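Local coordinates for spike glycoprotein (Bat coronavirus HKU9, PDB 5GYQ) that forms the putative receptor-binding domain of the viral spike, the trimeric glycoprotein predicted to attach the virion to host cells and start infection, at residues A[18-26]-A[125-136]. Sequence-based numbering, arbitrary orientation.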
ATOM      1  N   GLN A  18       3.111 -10.280  -2.626  1.00 18.63           N
ATOM      2  CA  GLN A  18       3.663 -10.567  -1.313  1.00 18.15           C
ATOM      3  C   GLN A  18       4.361  -9.311  -0.808  1.00 16.75           C
ATOM      4  O   GLN A  18       4.925  -8.557  -1.601  1.00 13.41           O
ATOM      5  CB  GLN A  18       4.636 -11.747  -1.379  1.00 19.14           C
ATOM      6  CG  GLN A  18       4.029 -13.031  -1.931  1.00 18.88           C
ATOM      7  CD  GLN A  18       2.989 -13.641  -1.005  1.00 24.06           C
ATOM      8  OE1 GLN A  18       2.911 -13.299   0.176  1.00 20.96           O
ATOM      9  NE2 GLN A  18       2.183 -14.551  -1.541  1.00 30.57           N
ATOM     10  N   PRO A  19       4.316  -9.072   0.510  1.00 18.95           N
ATOM     11  CA  PRO A  19       4.896  -7.847   1.072  1.00 13.66           C
ATOM     12  C   PRO A  19       6.391  -7.708   0.796  1.00 14.68           C
ATOM     13  O   PRO A  19       6.886  -6.583   0.708  1.00 14.24           O
ATOM     14  CB  PRO A  19       4.628  -7.985   2.574  1.00 17.59           C
ATOM     15  CG  PRO A  19       4.358  -9.429   2.797  1.00 17.83           C
ATOM     16  CD  PRO A  19       3.708  -9.921   1.547  1.00 17.08           C
ATOM     17  N   VAL A  20       7.096  -8.827   0.646  1.00 14.04           N
ATOM     18  CA  VAL A  20       8.521  -8.767   0.338  1.00 10.79           C
ATOM     19  C   VAL A  20       8.745  -8.116  -1.034  1.00 10.24           C
ATOM     20  O   VAL A  20       9.781  -7.498  -1.271  1.00 12.99           O
ATOM     21  CB  VAL A  20       9.182 -10.171   0.395  1.00 13.88           C
ATOM     22  CG1 VAL A  20       8.644 -11.085  -0.700  1.00 12.91           C
ATOM     23  CG2 VAL A  20      10.695 -10.054   0.303  1.00 15.70           C
ATOM     24  N   VAL A  21       7.761  -8.225  -1.928  1.00 12.50           N
ATOM     25  CA  VAL A  21       7.845  -7.558  -3.230  1.00 10.18           C
ATOM     26  C   VAL A  21       6.668  -6.611  -3.478  1.00 14.76           C
ATOM     27  O   VAL A  21       6.049  -6.648  -4.542  1.00 15.47           O
ATOM     28  CB  VAL A  21       7.920  -8.578  -4.391  1.00 15.32           C
ATOM     29  CG1 VAL A  21       9.303  -9.182  -4.466  1.00 15.93           C
ATOM     30  CG2 VAL A  21       6.863  -9.669  -4.233  1.00 14.25           C
ATOM     31  N   TRP A  22       6.369  -5.762  -2.496  1.00 11.99           N
ATOM     32  CA  TRP A  22       5.289  -4.783  -2.609  1.00 13.27           C
ATOM     33  C   TRP A  22       5.490  -3.870  -3.814  1.00 14.09           C
ATOM     34  O   TRP A  22       6.628  -3.602  -4.212  1.00 13.67           O
ATOM     35  CB  TRP A  22       5.182  -3.939  -1.335  1.00  7.72           C
ATOM     36  CG  TRP A  22       6.416  -3.129  -1.002  1.00 12.61           C
ATOM     37  CD1 TRP A  22       7.486  -3.536  -0.257  1.00 11.22           C
ATOM     38  CD2 TRP A  22       6.690  -1.772  -1.384  1.00 12.60           C
ATOM     39  NE1 TRP A  22       8.409  -2.524  -0.157  1.00 11.82           N
ATOM     40  CE2 TRP A  22       7.945  -1.430  -0.839  1.00 12.89           C
ATOM     41  CE3 TRP A  22       5.997  -0.815  -2.130  1.00 15.05           C
ATOM     42  CZ2 TRP A  22       8.522  -0.175  -1.021  1.00 11.94           C
ATOM     43  CZ3 TRP A  22       6.574   0.434  -2.310  1.00 12.51           C
ATOM     44  CH2 TRP A  22       7.824   0.741  -1.757  1.00 11.15           C
ATOM     45  N   ARG A  23       4.395  -3.386  -4.394  1.00 13.27           N
ATOM     46  CA  ARG A  23       4.516  -2.586  -5.615  1.00 19.08           C
ATOM     47  C   ARG A  23       4.085  -1.136  -5.437  1.00 20.27           C
ATOM     48  O   ARG A  23       3.133  -0.842  -4.728  1.00 16.87           O
ATOM     49  CB  ARG A  23       3.714  -3.228  -6.747  1.00 20.70           C
ATOM     50  CG  ARG A  23       4.484  -4.304  -7.496  1.00 30.74           C
ATOM     51  CD  ARG A  23       3.575  -5.450  -7.897  1.00 44.00           C
ATOM     52  NE  ARG A  23       3.718  -5.811  -9.304  1.00 59.67           N
ATOM     53  CZ  ARG A  23       3.282  -6.954  -9.823  1.00 63.59           C
ATOM     54  NH1 ARG A  23       2.689  -7.850  -9.045  1.00 53.91           N
ATOM     55  NH2 ARG A  23       3.448  -7.206 -11.114  1.00 59.39           N
ATOM     56  N   ARG A  24       4.797  -0.231  -6.101  1.00 17.80           N
ATOM     57  CA  ARG A  24       4.505   1.194  -6.008  1.00 16.97           C
ATOM     58  C   ARG A  24       3.999   1.755  -7.330  1.00 20.63           C
ATOM     59  O   ARG A  24       4.506   1.412  -8.395  1.00 14.56           O
ATOM     60  CB  ARG A  24       5.751   1.963  -5.556  1.00 19.43           C
ATOM     61  CG  ARG A  24       5.652   3.478  -5.711  1.00 18.95           C
ATOM     62  CD  ARG A  24       6.664   4.182  -4.822  1.00 20.57           C
ATOM     63  NE  ARG A  24       6.342   4.003  -3.408  1.00 22.60           N
ATOM     64  CZ  ARG A  24       7.090   4.452  -2.405  1.00 24.19           C
ATOM     65  NH1 ARG A  24       8.217   5.108  -2.650  1.00 21.31           N
ATOM     66  NH2 ARG A  24       6.711   4.239  -1.151  1.00 21.56           N
ATOM     67  N   TYR A  25       2.990   2.614  -7.249  1.00 16.77           N
ATOM     68  CA  TYR A  25       2.487   3.331  -8.413  1.00 21.10           C
ATOM     69  C   TYR A  25       2.447   4.821  -8.107  1.00 25.37           C
ATOM     70  O   TYR A  25       1.834   5.248  -7.128  1.00 24.34           O
ATOM     71  CB  TYR A  25       1.100   2.821  -8.813  1.00 19.34           C
ATOM     72  CG  TYR A  25       1.064   1.331  -9.068  1.00 26.70           C
ATOM     73  CD1 TYR A  25       1.289   0.819 -10.339  1.00 27.80           C
ATOM     74  CD2 TYR A  25       0.818   0.434  -8.035  1.00 24.24           C
ATOM     75  CE1 TYR A  25       1.267  -0.544 -10.575  1.00 22.96           C
ATOM     76  CE2 TYR A  25       0.794  -0.927  -8.260  1.00 22.15           C
ATOM     77  CZ  TYR A  25       1.017  -1.412  -9.530  1.00 29.49           C
ATOM     78  OH  TYR A  25       0.992  -2.769  -9.753  1.00 35.48           O
ATOM     79  N   MET A  26       3.115   5.612  -8.937  1.00 20.94           N
ATOM     80  CA  MET A  26       3.187   7.047  -8.708  1.00 26.90           C
ATOM     81  C   MET A  26       2.219   7.810  -9.607  1.00 30.53           C
ATOM     82  O   MET A  26       2.221   7.647 -10.825  1.00 31.69           O
ATOM     83  CB  MET A  26       4.618   7.542  -8.915  1.00 30.25           C
ATOM     84  CG  MET A  26       5.598   7.019  -7.875  1.00 30.70           C
ATOM     85  SD  MET A  26       7.302   7.516  -8.193  1.00 76.76           S
ATOM     86  CE  MET A  26       8.098   6.985  -6.678  1.00 52.14           C
ATOM     87  N   GLY A 125      11.635   1.739   2.202  1.00 14.78           N
ATOM     88  CA  GLY A 125      12.521   0.893   1.417  1.00 17.81           C
ATOM     89  C   GLY A 125      11.969  -0.490   1.116  1.00 17.23           C
ATOM     90  O   GLY A 125      10.806  -0.785   1.391  1.00 14.77           O
ATOM     91  N   ARG A 126      12.818  -1.343   0.555  1.00 17.08           N
ATOM     92  CA  ARG A 126      12.419  -2.685   0.143  1.00 12.32           C
ATOM     93  C   ARG A 126      13.626  -3.609   0.093  1.00 14.44           C
ATOM     94  O   ARG A 126      14.765  -3.149   0.062  1.00 13.76           O
ATOM     95  CB  ARG A 126      11.745  -2.646  -1.232  1.00 14.46           C
ATOM     96  CG  ARG A 126      12.659  -2.127  -2.342  1.00 16.46           C
ATOM     97  CD  ARG A 126      12.126  -2.437  -3.735  1.00 12.17           C
ATOM     98  NE  ARG A 126      10.909  -1.695  -4.056  1.00 11.54           N
ATOM     99  CZ  ARG A 126       9.684  -2.204  -3.985  1.00 15.37           C
ATOM    100  NH1 ARG A 126       9.508  -3.463  -3.602  1.00 10.99           N
ATOM    101  NH2 ARG A 126       8.634  -1.457  -4.298  1.00 15.97           N
ATOM    102  N   GLN A 127      13.375  -4.913   0.083  1.00 10.16           N
ATOM    103  CA  GLN A 127      14.426  -5.872  -0.210  1.00 14.41           C
ATOM    104  C   GLN A 127      14.804  -5.708  -1.674  1.00 14.83           C
ATOM    105  O   GLN A 127      13.928  -5.575  -2.528  1.00 17.72           O
ATOM    106  CB  GLN A 127      13.968  -7.304   0.078  1.00  9.76           C
ATOM    107  CG  GLN A 127      13.580  -7.555   1.527  1.00  8.79           C
ATOM    108  CD  GLN A 127      14.771  -7.548   2.469  1.00 13.14           C
ATOM    109  OE1 GLN A 127      15.923  -7.592   2.038  1.00 15.32           O
ATOM    110  NE2 GLN A 127      14.495  -7.498   3.766  1.00  7.36           N
ATOM    111  N   SER A 128      16.099  -5.701  -1.965  1.00 16.59           N
ATOM    112  CA  SER A 128      16.559  -5.456  -3.329  1.00 20.02           C
ATOM    113  C   SER A 128      17.378  -6.618  -3.893  1.00 19.31           C
ATOM    114  O   SER A 128      17.560  -6.724  -5.106  1.00 24.11           O
ATOM    115  CB  SER A 128      17.378  -4.163  -3.388  1.00 20.81           C
ATOM    116  OG  SER A 128      18.448  -4.184  -2.458  1.00 31.00           O
ATOM    117  N   ASN A 129      17.868  -7.487  -3.017  1.00 16.85           N
ATOM    118  CA  ASN A 129      18.622  -8.654  -3.456  1.00 17.50           C
ATOM    119  C   ASN A 129      17.688  -9.746  -3.964  1.00 16.39           C
ATOM    120  O   ASN A 129      16.933 -10.337  -3.187  1.00 14.17           O
ATOM    121  CB  ASN A 129      19.491  -9.190  -2.319  1.00 13.65           C
ATOM    122  CG  ASN A 129      20.439 -10.281  -2.776  1.00 19.47           C
ATOM    123  OD1 ASN A 129      20.014 -11.385  -3.123  1.00 18.67           O
ATOM    124  ND2 ASN A 129      21.734  -9.979  -2.773  1.00 19.31           N
ATOM    125  N   SER A 130      17.744 -10.018  -5.265  1.00 14.61           N
ATOM    126  CA  SER A 130      16.794 -10.933  -5.894  1.00 15.09           C
ATOM    127  C   SER A 130      16.935 -12.373  -5.402  1.00 16.64           C
ATOM    128  O   SER A 130      15.945 -13.088  -5.288  1.00 13.44           O
ATOM    129  CB  SER A 130      16.943 -10.891  -7.417  1.00 20.60           C
ATOM    130  OG  SER A 130      18.211 -11.383  -7.818  1.00 33.89           O
ATOM    131  N   ALA A 131      18.159 -12.794  -5.108  1.00 16.39           N
ATOM    132  CA  ALA A 131      18.391 -14.142  -4.591  1.00 20.82           C
ATOM    133  C   ALA A 131      17.695 -14.344  -3.240  1.00 12.59           C
ATOM    134  O   ALA A 131      16.990 -15.347  -3.016  1.00 17.93           O
ATOM    135  CB  ALA A 131      19.887 -14.408  -4.471  1.00 17.95           C
ATOM    136  N   PHE A 132      17.878 -13.378  -2.344  1.00 13.86           N
ATOM    137  CA  PHE A 132      17.253 -13.443  -1.024  1.00 12.17           C
ATOM    138  C   PHE A 132      15.734 -13.432  -1.135  1.00 10.86           C
ATOM    139  O   PHE A 132      15.048 -14.214  -0.473  1.00 12.87           O
ATOM    140  CB  PHE A 132      17.713 -12.286  -0.140  1.00 14.06           C
ATOM    141  CG  PHE A 132      16.964 -12.192   1.160  1.00 13.30           C
ATOM    142  CD1 PHE A 132      17.001 -13.236   2.072  1.00 13.74           C
ATOM    143  CD2 PHE A 132      16.211 -11.071   1.464  1.00 12.95           C
ATOM    144  CE1 PHE A 132      16.303 -13.159   3.271  1.00 11.42           C
ATOM    145  CE2 PHE A 132      15.515 -10.987   2.658  1.00 12.03           C
ATOM    146  CZ  PHE A 132      15.564 -12.034   3.562  1.00 14.26           C
ATOM    147  N   ILE A 133      15.222 -12.534  -1.978  1.00 14.23           N
ATOM    148  CA  ILE A 133      13.791 -12.437  -2.259  1.00 12.02           C
ATOM    149  C   ILE A 133      13.243 -13.787  -2.703  1.00 15.83           C
ATOM    150  O   ILE A 133      12.208 -14.253  -2.203  1.00 13.67           O
ATOM    151  CB  ILE A 133      13.510 -11.378  -3.343  1.00 16.78           C
ATOM    152  CG1 ILE A 133      13.759  -9.970  -2.789  1.00 14.42           C
ATOM    153  CG2 ILE A 133      12.084 -11.501  -3.866  1.00 16.07           C
ATOM    154  CD1 ILE A 133      13.647  -8.870  -3.832  1.00 15.84           C
ATOM    155  N   ASP A 134      13.952 -14.409  -3.642  1.00 15.17           N
ATOM    156  CA  ASP A 134      13.611 -15.751  -4.104  1.00 23.94           C
ATOM    157  C   ASP A 134      13.581 -16.748  -2.947  1.00 19.68           C
ATOM    158  O   ASP A 134      12.691 -17.600  -2.895  1.00 17.78           O
ATOM    159  CB  ASP A 134      14.596 -16.228  -5.179  1.00 25.60           C
ATOM    160  CG  ASP A 134      14.454 -15.464  -6.489  1.00 29.89           C
ATOM    161  OD1 ASP A 134      13.353 -14.935  -6.759  1.00 33.68           O
ATOM    162  OD2 ASP A 134      15.443 -15.394  -7.252  1.00 33.75           O
ATOM    163  N   THR A 135      14.530 -16.649  -2.012  1.00 11.63           N
ATOM    164  CA  THR A 135      14.485 -17.557  -0.855  1.00 12.30           C
ATOM    165  C   THR A 135      13.265 -17.299   0.031  1.00 16.00           C
ATOM    166  O   THR A 135      12.720 -18.230   0.615  1.00 15.34           O
ATOM    167  CB  THR A 135      15.754 -17.466   0.034  1.00 17.65           C
ATOM    168  OG1 THR A 135      15.808 -16.187   0.671  1.00 13.43           O
ATOM    169  CG2 THR A 135      17.010 -17.700  -0.780  1.00 14.93           C
ATOM    170  N   VAL A 136      12.843 -16.043   0.140  1.00 13.80           N
ATOM    171  CA  VAL A 136      11.674 -15.716   0.962  1.00 12.93           C
ATOM    172  C   VAL A 136      10.392 -16.281   0.334  1.00 14.30           C
ATOM    173  O   VAL A 136       9.574 -16.952   0.995  1.00 13.52           O
ATOM    174  CB  VAL A 136      11.530 -14.189   1.160  1.00 13.86           C
ATOM    175  CG1 VAL A 136      10.235 -13.857   1.882  1.00 16.39           C
ATOM    176  CG2 VAL A 136      12.727 -13.638   1.938  1.00 10.08           C
TER
HETATM  177  O   HOH W   1      10.707  -5.689   0.759  1.00 12.61           O
HETATM  178  O   HOH W   2      11.315  -5.794  -2.987  1.00 19.59           O
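Arg126 lies across one face of the Trp22 indole and reaches the backbone carbonyl of Trp22. Arg126 CB sits 3.5 Å from Trp22 NE1. CG stands between the backbone N and the carbonyl carbon (chi1 62°). A bend at chi3 brings Arg126 NE to 4.1 Å from Trp22 CZ2, and chi4 near -100° turns the guanidinium flat onto the indole. Arg126 CZ is 3.8 Å from the centroid of the Trp22 six-membered ring, with the two planes 23° apart: a stacked cation-pi pair. Arg126 NH1 and NH2 both donate to Trp22 O, each at 2.9 Å. NH1 approaches in the carbonyl plane, NH2 from above it. This fork and the stack together fix the rotation of the guanidinium.

NH1 also donates to a water that bridges Val20 O and Gln127 O. A second water links Val20 O to Gln127 N. Trp22 NE1 gives a weak bond to Gly125 O (3.3 Å). Toward helix 130-139 the contact is apolar. Val21 CG1 meets Ile133 CG2 at 3.7 Å, Val20 CG2 rests on Gln127 CG, and Val20 CG1 meets Val136 CG1 at 4.1 Å.

Tyr92 meets the Trp22 ring edge-to-face, and Gln127 NE2 hydrogen-bonds to Tyr90 O and Phe119 O. The contact joins the lead-in to edge strand 23-27, paired with strand 63-71 in the antiparallel sheet of this S1 C-terminal domain, to helix 130-139 and the loop before it.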